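Local coordinates for protein dephospho-CoA kinase (Mycobacterium paratuberculosis, PDB 6N39) that probably catalyses the last step of coenzyme A synthesis, ATP-dependent phosphorylation of the 3'-hydroxyl of dephospho-CoA, and carries a C-terminal UPF0157 (GrpB) domain involved in its proper folding, at residues R246-T256 with V269-E277; L279-L289 with L324-S332. All blocks are in the same frame, centred on the assembly; numbering follows the deposited sequence.

Interaction 1: residues R246-T256 with V269-E277; sequences RALRVDHVGST and VIDIQITVE. With ACT (acetate ion), chain C.
An antiparallel strand pair at one border of the UPF0157 (GrpB) mixed sheet joins outermost strand 249-253 to 270-276. Asp-251 and Gln-273 form a hydrogen-bonded pair, Gln-273 N to Asp-251 O at 2.8 Å. Val-250 and Ile-272 suit the face turned to helix 228-243: branched and apolar, they meet through Val-250 CG1 and Ile-272 CG2 at 3.6 Å. The other face, toward helix 349-363, is largely polar, Val-253 apart. There Arg-249 lies alongside Thr-275 with its CG against CB and OG1, then bends at chi3 (-71°) and grips Asp-251 side-on, NE meeting OD2 on the syn side, NH2 reaching OD1 from above the carboxylate plane (41° out). One water gathers this group, bonding to Asp-251 OD2, Gln-273 O, Gln-273 NE2 and Thr-275 OG1; Gln-273 also reaches Arg-344, and Thr-275 Gln-351. Asp-271 turns its carboxylate to His-342 and Asn-340. Past the strand, Gly-254 has positive phi (79°), favouring glycine, and Ser-255 N and OG bind an acetate, probably from the crystallisation liquor. His-252 CG stands anti to the backbone N, bringing CD2 edge-on to Asp-271 O at 3.4 Å, while NE2 donates nearly in its ring plane to Thr-256 OG1 at 2.8 Å.

Interaction 2: residues L279-L289 with L324-S332; sequences LAAADELVEPL and LWHKRIHAS. With ACT (acetate ion), chain E.
Arg-328 meets Asp-283 because its chain bends at chi2 (-68°), with CG anti to the carbonyl carbon, which brings the guanidinium beside the carboxylate with NE and NH2 turned to it; Asp-283, whose CG is also anti to its carbonyl carbon, swings its carboxylate in to meet it. The grip is side-on and two-pronged. Arg-328 NE donates to Asp-283 OD1 at 2.7 Å and its NH2 to Asp-283 OD2 at 3.2 Å, both on the syn side and both nearly straight, although the two planes are turned 29° apart. Arginine fits this place because its planar guanidinium, with five N-H groups, can hold Asp-283 side-on and still send NH1 to Lys-327 O, from above the carbonyl plane. NH1 and NH2 also hold an acetate, probably from the crystallisation liquor. His-326 ND1 gives that ion a third bond, 2.7 Å to its O and almost linear. Leu-279 supplies the apolar side, CD2 over one guanidinium face near the rim and CD1 against the acetate carbon at 3.5 Å. Ala-282, small enough for the helix to come close, sets CB 3.9 Å from Arg-328 CG.

Farther along, Leu-289 CD1 sits over the middle of the His-330 ring in a CH-pi contact, 3.7 Å from the centroid. The ring edge is polar: ND1 bonds to Tyr-294 O, and a water links NE2 to Ala-282 O, so this buried imidazole has both nitrogens engaged. These contacts lay the helical segment against the border strand 328-331 of the mixed domain sheet. The acetate occupies a second edge of the Arg-328 guanidinium, where it could mark an anion site. Asp-283 OD1 also pairs with Arg-296, and the two cations would probably favour the ionised carboxylate.

Overall arrangement
Both contacts belong to the four-stranded mixed sheet of the UPF0157 domain, at its two borders: interaction 1 pairs strand 249-253 with 270-276, whereas interaction 2 packs helical turns against 328-331, with strand 339-345 between them. The first is mainly backbone ladder, apolar on one face and mainly polar on the other; the second relies on side chains, a charged cluster giving way to apolar packing. In interaction 1, 8 of 18 touching residues are buried, with Leu-248 and Glu-277 exposed; in interaction 2, 5 of 10, none exposed. Strand 270-276 leads through two residues into helix 279-284, and a salt bridge from Arg-246 to Glu-284, with Val-276 packing on Leu-285, ties the contacts together.

Interaction 1: residues R246-T256 with V269-E277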
loop_
_atom_site.group_PDB
_atom_site.type_symbol
_atom_site.label_atom_id
_atom_site.label_comp_id
_atom_site.label_asym_id
_atom_site.label_seq_id
_atom_site.Cartn_x
_atom_site.Cartn_y
_atom_site.Cartn_z
ATOM N N ARG A 246 0.677 -13.374 -11.334
ATOM C CA ARG A 246 2.062 -13.814 -11.255
ATOM C C ARG A 246 2.535 -14.116 -9.842
ATOM O O ARG A 246 3.555 -14.792 -9.694
ATOM C CB ARG A 246 2.982 -12.765 -11.879
ATOM C CG ARG A 246 2.716 -12.527 -13.383
ATOM C CD ARG A 246 3.607 -11.379 -13.874
ATOM N NE ARG A 246 3.258 -10.879 -15.195
ATOM C CZ ARG A 246 2.332 -9.954 -15.410
ATOM N NH1 ARG A 246 1.644 -9.450 -14.386
ATOM N NH2 ARG A 246 2.080 -9.559 -16.641
ATOM N N ALA A 247 1.835 -13.650 -8.804
ATOM C CA ALA A 247 2.238 -13.943 -7.428
ATOM C C ALA A 247 1.572 -15.234 -6.979
ATOM O O ALA A 247 0.372 -15.255 -6.695
ATOM C CB ALA A 247 1.877 -12.798 -6.488
ATOM N N LEU A 248 2.353 -16.311 -6.905
ATOM C CA LEU A 248 1.833 -17.543 -6.332
ATOM C C LEU A 248 1.524 -17.369 -4.848
ATOM O O LEU A 248 0.566 -17.952 -4.341
ATOM C CB LEU A 248 2.826 -18.678 -6.556
ATOM C CG LEU A 248 3.252 -18.849 -8.020
ATOM C CD1 LEU A 248 4.089 -20.103 -8.172
ATOM C CD2 LEU A 248 2.038 -18.910 -8.943
ATOM N N ARG A 249 2.334 -16.592 -4.137
ATOM C CA ARG A 249 2.053 -16.243 -2.749
ATOM C C ARG A 249 2.901 -15.031 -2.412
ATOM O O ARG A 249 3.892 -14.735 -3.091
ATOM C CB ARG A 249 2.329 -17.407 -1.777
ATOM C CG ARG A 249 3.747 -17.966 -1.818
ATOM C CD ARG A 249 3.916 -19.188 -0.868
ATOM N NE ARG A 249 3.888 -18.767 0.530
ATOM C CZ ARG A 249 3.869 -19.589 1.574
ATOM N NH1 ARG A 249 3.910 -20.908 1.402
ATOM N NH2 ARG A 249 3.826 -19.083 2.799
ATOM N N VAL A 250 2.478 -14.298 -1.387
ATOM C CA VAL A 250 3.166 -13.081 -0.961
ATOM C C VAL A 250 3.234 -13.119 0.556
ATOM O O VAL A 250 2.223 -13.383 1.207
ATOM C CB VAL A 250 2.440 -11.809 -1.442
ATOM C CG1 VAL A 250 3.215 -10.540 -1.040
ATOM C CG2 VAL A 250 2.219 -11.860 -2.953
ATOM N N ASP A 251 4.420 -12.887 1.122
ATOM C CA ASP A 251 4.611 -13.169 2.544
ATOM C C ASP A 251 5.468 -12.104 3.209
ATOM O O ASP A 251 6.475 -11.664 2.650
ATOM C CB ASP A 251 5.279 -14.531 2.767
ATOM C CG ASP A 251 4.450 -15.690 2.239
ATOM O OD1 ASP A 251 3.648 -16.249 3.021
ATOM O OD2 ASP A 251 4.605 -16.047 1.045
ATOM N N HIS A 252 5.091 -11.738 4.429
ATOM C CA HIS A 252 5.907 -10.897 5.297
ATOM C C HIS A 252 7.029 -11.757 5.879
ATOM O O HIS A 252 6.759 -12.787 6.496
ATOM C CB HIS A 252 5.005 -10.318 6.390
ATOM C CG HIS A 252 5.674 -9.351 7.325
ATOM N ND1 HIS A 252 5.128 -9.021 8.549
ATOM C CD2 HIS A 252 6.824 -8.644 7.228
ATOM C CE1 HIS A 252 5.908 -8.147 9.159
ATOM N NE2 HIS A 252 6.945 -7.901 8.381
ATOM N N VAL A 253 8.284 -11.377 5.649
ATOM C CA VAL A 253 9.418 -12.183 6.084
ATOM C C VAL A 253 10.406 -11.295 6.838
ATOM O O VAL A 253 10.204 -10.091 6.984
ATOM C CB VAL A 253 10.108 -12.893 4.901
ATOM C CG1 VAL A 253 9.123 -13.850 4.213
ATOM C CG2 VAL A 253 10.626 -11.848 3.895
ATOM N N GLY A 254 11.493 -11.903 7.298
ATOM C CA GLY A 254 12.544 -11.133 7.927
ATOM C C GLY A 254 12.218 -10.755 9.360
ATOM O O GLY A 254 11.236 -11.209 9.962
ATOM N N SER A 255 13.070 -9.885 9.913
ATOM C CA SER A 255 13.010 -9.591 11.346
ATOM C C SER A 255 11.721 -8.891 11.755
ATOM O O SER A 255 11.257 -9.084 12.888
ATOM C CB SER A 255 14.197 -8.727 11.772
ATOM O OG SER A 255 15.343 -9.514 12.011
ATOM N N THR A 256 11.138 -8.055 10.881
ATOM C CA THR A 256 9.901 -7.391 11.283
ATOM C C THR A 256 8.707 -8.333 11.282
ATOM O O THR A 256 7.654 -7.944 11.787
ATOM C CB THR A 256 9.573 -6.163 10.403
ATOM O OG1 THR A 256 9.270 -6.566 9.069
ATOM C CG2 THR A 256 10.731 -5.151 10.386
ATOM N N VAL A 269 12.896 -1.653 8.409
ATOM C CA VAL A 269 12.557 -1.866 7.011
ATOM C C VAL A 269 11.762 -3.162 6.936
ATOM O O VAL A 269 12.127 -4.161 7.565
ATOM C CB VAL A 269 13.816 -1.900 6.117
ATOM C CG1 VAL A 269 14.856 -2.818 6.704
ATOM C CG2 VAL A 269 13.460 -2.303 4.679
ATOM N N ILE A 270 10.647 -3.136 6.223
ATOM C CA ILE A 270 9.774 -4.301 6.136
ATOM C C ILE A 270 10.185 -5.139 4.932
ATOM O O ILE A 270 10.261 -4.628 3.811
ATOM C CB ILE A 270 8.300 -3.866 6.042
ATOM C CG1 ILE A 270 7.857 -3.290 7.395
ATOM C CG2 ILE A 270 7.409 -5.042 5.622
ATOM C CD1 ILE A 270 6.406 -2.842 7.440
ATOM N N ASP A 271 10.451 -6.431 5.148
ATOM C CA ASP A 271 10.775 -7.330 4.040
ATOM C C ASP A 271 9.557 -8.145 3.642
ATOM O O ASP A 271 8.884 -8.728 4.504
ATOM C CB ASP A 271 11.920 -8.280 4.395
ATOM C CG ASP A 271 13.229 -7.550 4.572
ATOM O OD1 ASP A 271 13.453 -7.012 5.672
ATOM O OD2 ASP A 271 14.014 -7.518 3.605
ATOM N N ILE A 272 9.319 -8.218 2.330
ATOM C CA ILE A 272 8.243 -8.990 1.724
ATOM C C ILE A 272 8.847 -9.912 0.674
ATOM O O ILE A 272 9.747 -9.505 -0.061
ATOM C CB ILE A 272 7.207 -8.076 1.035
ATOM C CG1 ILE A 272 6.695 -6.994 1.989
ATOM C CG2 ILE A 272 6.077 -8.937 0.463
ATOM C CD1 ILE A 272 5.919 -7.559 3.208
ATOM N N GLN A 273 8.337 -11.136 0.563
ATOM C CA GLN A 273 8.716 -12.001 -0.547
ATOM C C GLN A 273 7.502 -12.264 -1.429
ATOM O O GLN A 273 6.462 -12.716 -0.941
ATOM C CB GLN A 273 9.297 -13.332 -0.048
ATOM C CG GLN A 273 9.666 -14.264 -1.204
ATOM C CD GLN A 273 10.331 -15.536 -0.740
ATOM O OE1 GLN A 273 11.560 -15.656 -0.789
ATOM N NE2 GLN A 273 9.521 -16.510 -0.285
ATOM N N ILE A 274 7.644 -11.993 -2.724
ATOM C CA ILE A 274 6.719 -12.468 -3.746
ATOM C C ILE A 274 7.308 -13.735 -4.351
ATOM O O ILE A 274 8.430 -13.710 -4.892
ATOM C CB ILE A 274 6.497 -11.406 -4.835
ATOM C CG1 ILE A 274 5.980 -10.088 -4.230
ATOM C CG2 ILE A 274 5.549 -11.944 -5.903
ATOM C CD1 ILE A 274 5.905 -8.950 -5.267
ATOM N N THR A 275 6.563 -14.841 -4.267
ATOM C CA THR A 275 6.953 -16.086 -4.907
ATOM C C THR A 275 6.365 -16.131 -6.313
ATOM O O THR A 275 5.157 -15.946 -6.482
ATOM C CB THR A 275 6.471 -17.295 -4.086
ATOM O OG1 THR A 275 7.138 -17.318 -2.817
ATOM C CG2 THR A 275 6.784 -18.583 -4.807
ATOM N N VAL A 276 7.217 -16.357 -7.318
ATOM C CA VAL A 276 6.783 -16.427 -8.713
ATOM C C VAL A 276 7.161 -17.791 -9.265
ATOM O O VAL A 276 7.856 -18.576 -8.622
ATOM C CB VAL A 276 7.384 -15.303 -9.589
ATOM C CG1 VAL A 276 6.936 -13.930 -9.074
ATOM C CG2 VAL A 276 8.931 -15.391 -9.604
ATOM N N GLU A 277 6.705 -18.068 -10.487
ATOM C CA GLU A 277 6.976 -19.384 -11.046
ATOM C C GLU A 277 8.284 -19.450 -11.828
ATOM O O GLU A 277 8.768 -20.559 -12.075
ATOM C CB GLU A 277 5.812 -19.840 -11.927
ATOM C CG GLU A 277 5.896 -19.428 -13.364
ATOM C CD GLU A 277 4.710 -19.927 -14.175
ATOM O OE1 GLU A 277 4.357 -19.263 -15.177
ATOM O OE2 GLU A 277 4.131 -20.975 -13.805
HETATM C C ACT C . 16.146 -10.202 8.497
HETATM O O ACT C . 16.400 -10.369 9.725
HETATM O OXT ACT C . 15.315 -9.412 7.978
HETATM C CH3 ACT C . 16.986 -11.075 7.470
HETATM O O HOH W 1 4.638 -16.392 -11.530
HETATM O O HOH W 2 6.546 -15.618 -0.632
HETATM O O HOH W 3 11.166 -7.709 7.856
#

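Interaction 2: residues L279-L289 with L324-S332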
loop_
_atom_site.group_PDB
_atom_site.type_symbol
_atom_site.label_atom_id
_atom_site.label_comp_id
_atom_site.label_asym_id
_atom_site.label_seq_id
_atom_site.Cartn_x
_atom_site.Cartn_y
_atom_site.Cartn_z
ATOM N N LEU A 279 11.942 -16.721 -13.349
ATOM C CA LEU A 279 12.529 -15.383 -13.410
ATOM C C LEU A 279 11.919 -14.549 -14.541
ATOM O O LEU A 279 11.859 -13.321 -14.429
ATOM C CB LEU A 279 14.054 -15.471 -13.558
ATOM C CG LEU A 279 14.864 -16.004 -12.360
ATOM C CD1 LEU A 279 16.319 -16.205 -12.713
ATOM C CD2 LEU A 279 14.740 -15.069 -11.164
ATOM N N ALA A 280 11.448 -15.184 -15.622
ATOM C CA ALA A 280 10.732 -14.442 -16.666
ATOM C C ALA A 280 9.489 -13.736 -16.109
ATOM O O ALA A 280 9.212 -12.575 -16.441
ATOM C CB ALA A 280 10.334 -15.393 -17.804
ATOM N N ALA A 281 8.727 -14.424 -15.255
ATOM C CA ALA A 281 7.569 -13.795 -14.618
ATOM C C ALA A 281 7.989 -12.632 -13.715
ATOM O O ALA A 281 7.361 -11.552 -13.718
ATOM C CB ALA A 281 6.794 -14.855 -13.829
ATOM N N ALA A 282 9.052 -12.835 -12.932
ATOM C CA ALA A 282 9.600 -11.740 -12.141
ATOM C C ALA A 282 9.908 -10.536 -13.022
ATOM O O ALA A 282 9.618 -9.391 -12.657
ATOM C CB ALA A 282 10.862 -12.196 -11.402
ATOM N N ASP A 283 10.474 -10.778 -14.200
ATOM C CA ASP A 283 10.836 -9.658 -15.061
ATOM C C ASP A 283 9.596 -8.983 -15.637
ATOM O O ASP A 283 9.619 -7.777 -15.913
ATOM C CB ASP A 283 11.789 -10.135 -16.168
ATOM C CG ASP A 283 13.222 -10.340 -15.650
ATOM O OD1 ASP A 283 13.569 -9.772 -14.592
ATOM O OD2 ASP A 283 14.012 -11.045 -16.298
ATOM N N GLU A 284 8.499 -9.733 -15.798
ATOM C CA GLU A 284 7.238 -9.102 -16.187
ATOM C C GLU A 284 6.697 -8.180 -15.096
ATOM O O GLU A 284 5.814 -7.358 -15.369
ATOM C CB GLU A 284 6.180 -10.168 -16.516
ATOM C CG GLU A 284 6.442 -10.962 -17.789
ATOM C CD GLU A 284 5.378 -12.042 -18.049
ATOM O OE1 GLU A 284 4.394 -12.150 -17.274
ATOM O OE2 GLU A 284 5.532 -12.784 -19.033
ATOM N N LEU A 285 7.168 -8.326 -13.861
ATOM C CA LEU A 285 6.617 -7.471 -12.800
ATOM C C LEU A 285 7.191 -6.039 -12.724
ATOM O O LEU A 285 6.772 -5.274 -11.846
ATOM C CB LEU A 285 6.802 -8.151 -11.444
ATOM C CG LEU A 285 5.855 -9.348 -11.239
ATOM C CD1 LEU A 285 6.235 -10.111 -9.967
ATOM C CD2 LEU A 285 4.415 -8.869 -11.139
ATOM N N VAL A 286 8.111 -5.625 -13.598
ATOM C CA VAL A 286 8.817 -4.354 -13.372
ATOM C C VAL A 286 7.856 -3.170 -13.431
ATOM O O VAL A 286 7.817 -2.331 -12.523
ATOM C CB VAL A 286 9.970 -4.183 -14.380
ATOM C CG1 VAL A 286 10.491 -2.739 -14.375
ATOM C CG2 VAL A 286 11.088 -5.161 -14.063
ATOM N N GLU A 287 7.068 -3.076 -14.500
ATOM C CA GLU A 287 6.174 -1.924 -14.631
ATOM C C GLU A 287 5.052 -1.921 -13.595
ATOM O O GLU A 287 4.778 -0.853 -13.016
ATOM C CB GLU A 287 5.612 -1.850 -16.055
ATOM C CG GLU A 287 6.640 -1.455 -17.114
ATOM C CD GLU A 287 7.353 -0.145 -16.790
ATOM O OE1 GLU A 287 8.559 -0.187 -16.458
ATOM O OE2 GLU A 287 6.705 0.925 -16.861
ATOM N N PRO A 288 4.344 -3.024 -13.333
ATOM C CA PRO A 288 3.267 -2.922 -12.331
ATOM C C PRO A 288 3.797 -2.681 -10.923
ATOM O O PRO A 288 3.136 -1.991 -10.142
ATOM C CB PRO A 288 2.499 -4.250 -12.457
ATOM C CG PRO A 288 3.312 -5.148 -13.314
ATOM C CD PRO A 288 4.324 -4.309 -14.064
ATOM N N LEU A 289 4.986 -3.180 -10.576
ATOM C CA LEU A 289 5.516 -2.873 -9.251
ATOM C C LEU A 289 5.959 -1.413 -9.161
ATOM O O LEU A 289 5.774 -0.769 -8.121
ATOM C CB LEU A 289 6.668 -3.820 -8.896
ATOM C CG LEU A 289 6.235 -5.271 -8.605
ATOM C CD1 LEU A 289 7.395 -6.120 -8.121
ATOM C CD2 LEU A 289 5.093 -5.335 -7.602
ATOM N N LEU A 324 20.309 -21.391 -9.028
ATOM C CA LEU A 324 19.112 -21.445 -8.188
ATOM C C LEU A 324 19.100 -20.392 -7.094
ATOM O O LEU A 324 18.098 -20.304 -6.360
ATOM C CB LEU A 324 18.972 -22.843 -7.567
ATOM C CG LEU A 324 18.765 -23.970 -8.582
ATOM C CD1 LEU A 324 18.617 -25.321 -7.897
ATOM C CD2 LEU A 324 17.548 -23.667 -9.464
ATOM N N TRP A 325 20.172 -19.607 -6.939
ATOM C CA TRP A 325 20.166 -18.526 -5.963
ATOM C C TRP A 325 19.778 -17.180 -6.573
ATOM O O TRP A 325 19.755 -16.175 -5.854
ATOM C CB TRP A 325 21.537 -18.422 -5.264
ATOM C CG TRP A 325 21.796 -19.571 -4.328
ATOM C CD1 TRP A 325 22.572 -20.676 -4.571
ATOM C CD2 TRP A 325 21.255 -19.739 -3.011
ATOM N NE1 TRP A 325 22.550 -21.509 -3.480
ATOM C CE2 TRP A 325 21.737 -20.967 -2.516
ATOM C CE3 TRP A 325 20.382 -18.978 -2.214
ATOM C CZ2 TRP A 325 21.404 -21.448 -1.240
ATOM C CZ3 TRP A 325 20.049 -19.454 -0.945
ATOM C CH2 TRP A 325 20.560 -20.682 -0.475
ATOM N N HIS A 326 19.436 -17.134 -7.861
ATOM C CA HIS A 326 19.081 -15.856 -8.472
ATOM C C HIS A 326 17.702 -15.395 -8.011
ATOM O O HIS A 326 16.885 -16.185 -7.524
ATOM C CB HIS A 326 19.115 -15.947 -9.997
ATOM C CG HIS A 326 20.499 -16.067 -10.551
ATOM N ND1 HIS A 326 20.894 -15.427 -11.703
ATOM C CD2 HIS A 326 21.590 -16.724 -10.090
ATOM C CE1 HIS A 326 22.164 -15.701 -11.943
ATOM N NE2 HIS A 326 22.611 -16.485 -10.977
ATOM N N LYS A 327 17.464 -14.089 -8.155
ATOM C CA LYS A 327 16.231 -13.440 -7.722
ATOM C C LYS A 327 16.136 -12.069 -8.386
ATOM O O LYS A 327 17.025 -11.650 -9.144
ATOM C CB LYS A 327 16.194 -13.307 -6.190
ATOM C CG LYS A 327 17.206 -12.288 -5.633
ATOM C CD LYS A 327 17.006 -12.071 -4.114
ATOM C CE LYS A 327 17.756 -10.840 -3.604
ATOM N NZ LYS A 327 17.532 -10.634 -2.138
ATOM N N ARG A 328 15.040 -11.369 -8.100
ATOM C CA ARG A 328 14.990 -9.924 -8.301
ATOM C C ARG A 328 14.656 -9.270 -6.962
ATOM O O ARG A 328 14.192 -9.934 -6.033
ATOM C CB ARG A 328 13.956 -9.512 -9.384
ATOM C CG ARG A 328 14.115 -10.210 -10.749
ATOM C CD ARG A 328 15.377 -9.804 -11.516
ATOM N NE ARG A 328 15.499 -10.501 -12.817
ATOM C CZ ARG A 328 16.317 -11.527 -13.086
ATOM N NH1 ARG A 328 17.137 -12.024 -12.157
ATOM N NH2 ARG A 328 16.344 -12.051 -14.310
ATOM N N ILE A 329 14.909 -7.966 -6.844
ATOM C CA ILE A 329 14.554 -7.250 -5.623
ATOM C C ILE A 329 14.194 -5.815 -5.990
ATOM O O ILE A 329 14.864 -5.174 -6.806
ATOM C CB ILE A 329 15.676 -7.307 -4.555
ATOM C CG1 ILE A 329 15.289 -6.516 -3.281
ATOM C CG2 ILE A 329 17.004 -6.820 -5.131
ATOM C CD1 ILE A 329 16.421 -6.549 -2.148
ATOM N N HIS A 330 13.078 -5.352 -5.445
ATOM C CA HIS A 330 12.611 -3.983 -5.557
ATOM C C HIS A 330 12.610 -3.380 -4.160
ATOM O O HIS A 330 12.736 -4.089 -3.157
ATOM C CB HIS A 330 11.184 -3.923 -6.131
ATOM C CG HIS A 330 11.043 -4.487 -7.512
ATOM N ND1 HIS A 330 10.494 -3.765 -8.549
ATOM C CD2 HIS A 330 11.344 -5.709 -8.019
ATOM C CE1 HIS A 330 10.485 -4.508 -9.644
ATOM N NE2 HIS A 330 10.978 -5.696 -9.344
ATOM N N ALA A 331 12.412 -2.068 -4.083
ATOM C CA ALA A 331 12.208 -1.475 -2.763
ATOM C C ALA A 331 11.290 -0.272 -2.894
ATOM O O ALA A 331 11.123 0.290 -3.979
ATOM C CB ALA A 331 13.529 -1.062 -2.091
ATOM N N SER A 332 10.701 0.129 -1.769
ATOM C CA SER A 332 9.749 1.235 -1.819
ATOM C C SER A 332 10.472 2.546 -2.074
ATOM O O SER A 332 11.573 2.769 -1.571
ATOM C CB SER A 332 8.954 1.332 -0.520
ATOM O OG SER A 332 8.106 2.466 -0.558
HETATM C C ACT E . 18.873 -14.380 -14.335
HETATM O O ACT E . 19.172 -13.905 -13.193
HETATM O OXT ACT E . 17.948 -14.021 -15.135
HETATM C CH3 ACT E . 19.777 -15.600 -14.819
HETATM O O HOH W 4 11.703 -7.717 -11.406
#